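Appr-1-p processing domain protein (Thermus aquaticus Y51MC23, PDB 5M31) is a macro domain protein of unassigned function, a compact alpha/beta fold built round a central mixed sheet. Local coordinates at residues A22-L27 with S120-P125; M11-R16 with E153-E158. All blocks are in the same frame, centred on the assembly; numbering follows the deposited sequence. Where two conformers were deposited one is given.

Contact 1 of 2, residues A22-L27 with S120-P125; sequences APVEAL and SIALPP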
# COMPACT_ATOMS: atom_id res chain seq x y z
N ALA A 22 -7.79 3.31 9.90
CA ALA A 22 -8.82 3.36 8.91
C ALA A 22 -9.72 2.10 9.10
O ALA A 22 -9.20 1.00 9.17
CB ALA A 22 -8.23 3.37 7.54
N PRO A 23 -11.03 2.26 9.08
CA PRO A 23 -11.95 1.11 9.45
C PRO A 23 -12.33 0.28 8.25
O PRO A 23 -13.52 0.21 7.85
CB PRO A 23 -13.09 1.82 10.09
CG PRO A 23 -13.23 3.09 9.31
CD PRO A 23 -11.81 3.50 8.93
N VAL A 24 -11.30 -0.24 7.58
CA VAL A 24 -11.45 -0.84 6.26
C VAL A 24 -10.95 -2.27 6.25
O VAL A 24 -10.42 -2.73 7.21
CB VAL A 24 -10.66 -0.00 5.21
CG1 VAL A 24 -11.24 1.39 5.13
CG2 VAL A 24 -9.21 0.01 5.58
N GLU A 25 -11.12 -2.96 5.13
CA GLU A 25 -10.73 -4.37 5.01
C GLU A 25 -9.25 -4.53 4.75
O GLU A 25 -8.71 -5.56 5.06
CB GLU A 25 -11.47 -5.05 3.84
CG GLU A 25 -12.97 -5.23 4.07
CD GLU A 25 -13.67 -5.97 2.95
OE1 GLU A 25 -13.08 -6.29 1.94
OE2 GLU A 25 -14.87 -6.25 3.08
N ALA A 26 -8.63 -3.53 4.10
CA ALA A 26 -7.25 -3.68 3.64
C ALA A 26 -6.51 -2.37 3.86
O ALA A 26 -7.07 -1.32 3.57
CB ALA A 26 -7.20 -4.08 2.17
N LEU A 27 -5.28 -2.46 4.34
CA LEU A 27 -4.37 -1.32 4.40
C LEU A 27 -3.22 -1.54 3.45
O LEU A 27 -2.67 -2.64 3.34
CB LEU A 27 -3.79 -1.14 5.79
CG LEU A 27 -4.78 -0.83 6.92
CD1 LEU A 27 -3.98 -0.64 8.21
CD2 LEU A 27 -5.67 0.36 6.63
N SER A 120 -13.13 -2.42 0.75
CA SER A 120 -12.66 -1.14 1.28
C SER A 120 -11.18 -1.22 1.56
O SER A 120 -10.69 -2.25 1.99
CB SER A 120 -13.43 -0.74 2.55
OG SER A 120 -13.31 -1.75 3.51
N ILE A 121 -10.47 -0.13 1.26
CA ILE A 121 -9.01 -0.11 1.34
C ILE A 121 -8.56 1.32 1.63
O ILE A 121 -9.20 2.28 1.20
CB ILE A 121 -8.36 -0.65 0.04
CG1 ILE A 121 -6.86 -0.87 0.19
CG2 ILE A 121 -8.73 0.21 -1.15
CD1 ILE A 121 -6.30 -1.86 -0.83
N ALA A 122 -7.48 1.44 2.39
CA ALA A 122 -6.87 2.72 2.68
C ALA A 122 -5.39 2.68 2.33
O ALA A 122 -4.73 1.68 2.57
CB ALA A 122 -7.01 3.10 4.16
N LEU A 123 -4.93 3.82 1.84
CA LEU A 123 -3.59 3.99 1.32
C LEU A 123 -2.95 5.23 1.91
O LEU A 123 -3.62 6.24 2.13
CB LEU A 123 -3.66 4.34 -0.16
CG LEU A 123 -3.93 3.60 -1.35
CD1 LEU A 123 -5.40 3.23 -1.33
CD2 LEU A 123 -3.54 4.49 -2.53
N PRO A 124 -1.62 5.20 2.09
CA PRO A 124 -0.86 6.41 2.27
C PRO A 124 -0.64 7.12 0.94
O PRO A 124 -0.94 6.59 -0.08
CB PRO A 124 0.47 5.89 2.86
CG PRO A 124 0.64 4.56 2.27
CD PRO A 124 -0.74 4.03 1.93
N PRO A 125 0.09 8.25 0.95
CA PRO A 125 0.21 8.97 -0.32
C PRO A 125 1.34 8.42 -1.26
O PRO A 125 1.91 9.19 -2.04
CB PRO A 125 0.45 10.41 0.10
CG PRO A 125 0.85 10.37 1.54
CD PRO A 125 0.33 9.10 2.12
O HOH W 1 -14.93 -0.49 5.61
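The methyl of A122 sits at the apolar centre, meeting L27 on its face of the sheet and A22 and V24 of the preceding loop. A22 CB approaches it tip to tip, with 3.6 Å between A22 CB and A122 CB. L27 reaches back through one branch, CD2, which stops 3.9 Å from A122 CB, and V24 adds its CG2 from the S120 side. V24 CG2 is placed there by a chi1 of -63°, which sets that methyl between the backbone N and the carbonyl carbon; Y157 and L19 also pack on A122. On the other face the A26 methyl lies against CG1 and CD1 of I121, both at 3.8 Å from A26 CB. Between the two faces runs the parallel pairing of strands 26-31 and 120-123, inner neighbours in the mixed macro domain sheet. Its well-formed bond runs from A122 N to A26 O (3.0 Å, 155° at the hydrogen), and I121 CA makes a CA-H...O contact with the same oxygen. Toward the start of 120-123 the pairing frays: the bonds to S120 O from E25 N and A26 N are both weak. S120 OG takes over, accepting from E25 N at 3.0 Å, its chi1 of 57° turning the hydroxyl to that amide. A water links this OG to P23 O, on the central residue of an inverse gamma turn, while E25 OE1 accepts from R119 N.

Contact 2 of 2, residues M11-R16 with E153-E158; sequences MLRFVR and EVWVYE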
# COMPACT_ATOMS: atom_id res chain seq x y z
N MET A 11 -16.04 4.64 -4.44
CA MET A 11 -15.84 6.03 -4.06
C MET A 11 -14.40 6.24 -3.62
O MET A 11 -13.89 5.46 -2.85
CB MET A 11 -16.79 6.40 -2.91
CG MET A 11 -17.24 7.86 -2.91
SD MET A 11 -18.33 8.31 -4.30
CE MET A 11 -19.95 7.76 -3.73
N LEU A 12 -13.78 7.32 -4.11
CA LEU A 12 -12.42 7.71 -3.73
C LEU A 12 -12.48 8.97 -2.88
O LEU A 12 -13.08 9.97 -3.30
CB LEU A 12 -11.61 7.98 -5.00
CG LEU A 12 -10.09 8.22 -4.91
CD1 LEU A 12 -9.38 7.18 -4.06
CD2 LEU A 12 -9.48 8.22 -6.29
N ARG A 13 -11.91 8.91 -1.67
CA ARG A 13 -11.91 10.04 -0.75
C ARG A 13 -10.48 10.30 -0.31
O ARG A 13 -9.74 9.37 0.02
CB ARG A 13 -12.76 9.70 0.47
CG ARG A 13 -14.19 10.27 0.44
CD ARG A 13 -15.12 9.55 -0.53
NE ARG A 13 -16.51 10.04 -0.46
CZ ARG A 13 -16.94 11.22 -0.93
NH1 ARG A 13 -16.08 12.07 -1.51
NH2 ARG A 13 -18.22 11.55 -0.83
N PHE A 14 -10.11 11.59 -0.26
CA PHE A 14 -8.79 11.99 0.20
C PHE A 14 -8.90 12.65 1.58
O PHE A 14 -9.57 13.67 1.73
CB PHE A 14 -8.13 12.93 -0.83
CG PHE A 14 -7.70 12.24 -2.12
CD1 PHE A 14 -6.45 11.68 -2.23
CD2 PHE A 14 -8.56 12.19 -3.23
CE1 PHE A 14 -6.02 11.07 -3.43
CE2 PHE A 14 -8.16 11.58 -4.41
CZ PHE A 14 -6.89 11.02 -4.51
N VAL A 15 -8.29 12.03 2.60
CA VAL A 15 -8.53 12.34 4.02
C VAL A 15 -7.20 12.60 4.81
O VAL A 15 -6.13 12.26 4.34
CB VAL A 15 -9.26 11.19 4.71
CG1 VAL A 15 -10.59 10.89 3.99
CG2 VAL A 15 -8.41 9.93 4.73
N ARG A 16 -7.30 13.13 6.02
CA ARG A 16 -6.14 13.22 6.90
C ARG A 16 -6.39 12.47 8.16
O ARG A 16 -7.58 12.39 8.64
CB ARG A 16 -5.81 14.68 7.23
CG ARG A 16 -5.26 15.40 6.04
CD ARG A 16 -4.81 16.82 6.38
NE ARG A 16 -4.23 17.39 5.16
CZ ARG A 16 -4.93 17.90 4.15
NH1 ARG A 16 -6.25 17.98 4.19
NH2 ARG A 16 -4.28 18.30 3.06
N GLU A 153 -14.69 1.13 -1.66
CA GLU A 153 -14.45 2.43 -0.97
C GLU A 153 -12.98 2.60 -0.72
O GLU A 153 -12.40 1.74 -0.10
CB GLU A 153 -15.20 2.46 0.34
CG GLU A 153 -16.68 2.22 0.13
CD GLU A 153 -17.54 2.71 1.27
OE1 GLU A 153 -17.03 2.75 2.42
OE2 GLU A 153 -18.73 3.07 1.01
N VAL A 154 -12.36 3.62 -1.34
CA VAL A 154 -10.92 3.86 -1.28
C VAL A 154 -10.65 5.15 -0.51
O VAL A 154 -11.22 6.20 -0.83
CB VAL A 154 -10.30 4.06 -2.67
CG1 VAL A 154 -8.79 4.14 -2.57
CG2 VAL A 154 -10.73 2.95 -3.61
N TRP A 155 -9.82 5.02 0.51
CA TRP A 155 -9.47 6.15 1.33
C TRP A 155 -8.01 6.40 1.20
O TRP A 155 -7.19 5.48 1.34
CB TRP A 155 -9.82 5.88 2.76
CG TRP A 155 -11.23 5.56 2.89
CD1 TRP A 155 -11.81 4.32 2.75
CD2 TRP A 155 -12.29 6.49 2.95
NE1 TRP A 155 -13.17 4.44 2.85
CE2 TRP A 155 -13.49 5.76 3.00
CE3 TRP A 155 -12.35 7.90 3.07
CZ2 TRP A 155 -14.72 6.39 3.11
CZ3 TRP A 155 -13.53 8.48 3.23
CH2 TRP A 155 -14.72 7.73 3.20
N VAL A 156 -7.67 7.63 0.80
CA VAL A 156 -6.29 7.98 0.61
C VAL A 156 -5.94 9.01 1.62
O VAL A 156 -6.62 10.03 1.75
CB VAL A 156 -5.95 8.49 -0.81
CG1 VAL A 156 -4.45 8.66 -0.97
CG2 VAL A 156 -6.52 7.52 -1.86
N TYR A 157 -4.93 8.69 2.42
CA TYR A 157 -4.47 9.59 3.44
C TYR A 157 -3.45 10.57 2.85
O TYR A 157 -2.48 10.15 2.21
CB TYR A 157 -3.93 8.78 4.62
CG TYR A 157 -5.02 8.18 5.47
CD1 TYR A 157 -5.89 7.18 4.97
CD2 TYR A 157 -5.32 8.72 6.72
CE1 TYR A 157 -6.90 6.68 5.74
CE2 TYR A 157 -6.30 8.18 7.51
CZ TYR A 157 -7.16 7.25 7.00
OH TYR A 157 -8.19 6.79 7.76
N GLU A 158 -3.71 11.87 3.06
CA GLU A 158 -2.93 12.93 2.44
C GLU A 158 -1.61 13.08 3.19
O GLU A 158 -1.54 12.76 4.36
CB GLU A 158 -3.72 14.25 2.49
CG GLU A 158 -4.90 14.31 1.52
CD GLU A 158 -4.63 15.22 0.31
OE1 GLU A 158 -5.46 15.23 -0.61
OE2 GLU A 158 -3.58 15.92 0.28
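Parallel strand pairing at the surface edge of the sheet joins 11-15, an outermost strand, to 153-157. The axes lie 4.6 Å apart at closest approach and their directions differ by 23°, the twist of neighbouring parallel strands. Five backbone bonds hold the register, passing from V154 N to M11 O, R13 N to V154 O, V156 N to R13 O, V15 N to V156 O and E158 N to V15 O; all are nearly straight, the first reaching 178° at the hydrogen. On the face turned to helix 135-146, L12 CD1 presses tightly on V154 CG1 at 3.4 Å and also touches V156 CG2. The F14 ring lies alongside V156, with CD1 at 3.5 Å from V156 CB. Such helix-backed strands give the macro domain its layered alpha/beta build. The opposite face carries a CH-pi contact: V15 CG2 stands 3.5 Å from the centroid of the Y157 ring, only 5° off its normal. Past the strand ends, in the E158 conformer given, R16 NH2 and E158 OE2 lie 3.7 Å apart as a long, doubtful charge pair, the oxygen well out of the guanidinium plane. In that same conformer E158 OE1 forms a salt bridge with K139.

From the N terminus the chain lays down strand 11-15, turns through the loop carrying A22 and enters strand 26-31; these two strands follow each other in sequence yet are separated in the sheet by 153-157 and 120-123. Contact 1 closes a loop of 92 residues between its segments, and contact 2 a longer one of 136 that encloses it entirely, so the two nest without crossing. Their centres are 8 Å apart and their later strands are sheet neighbours: L123 N to W155 O and L123 O to Y157 N are probable hydrogen bonds, each 2.8 Å. Together they tie the outermost strand 11-15 to the sheet interior.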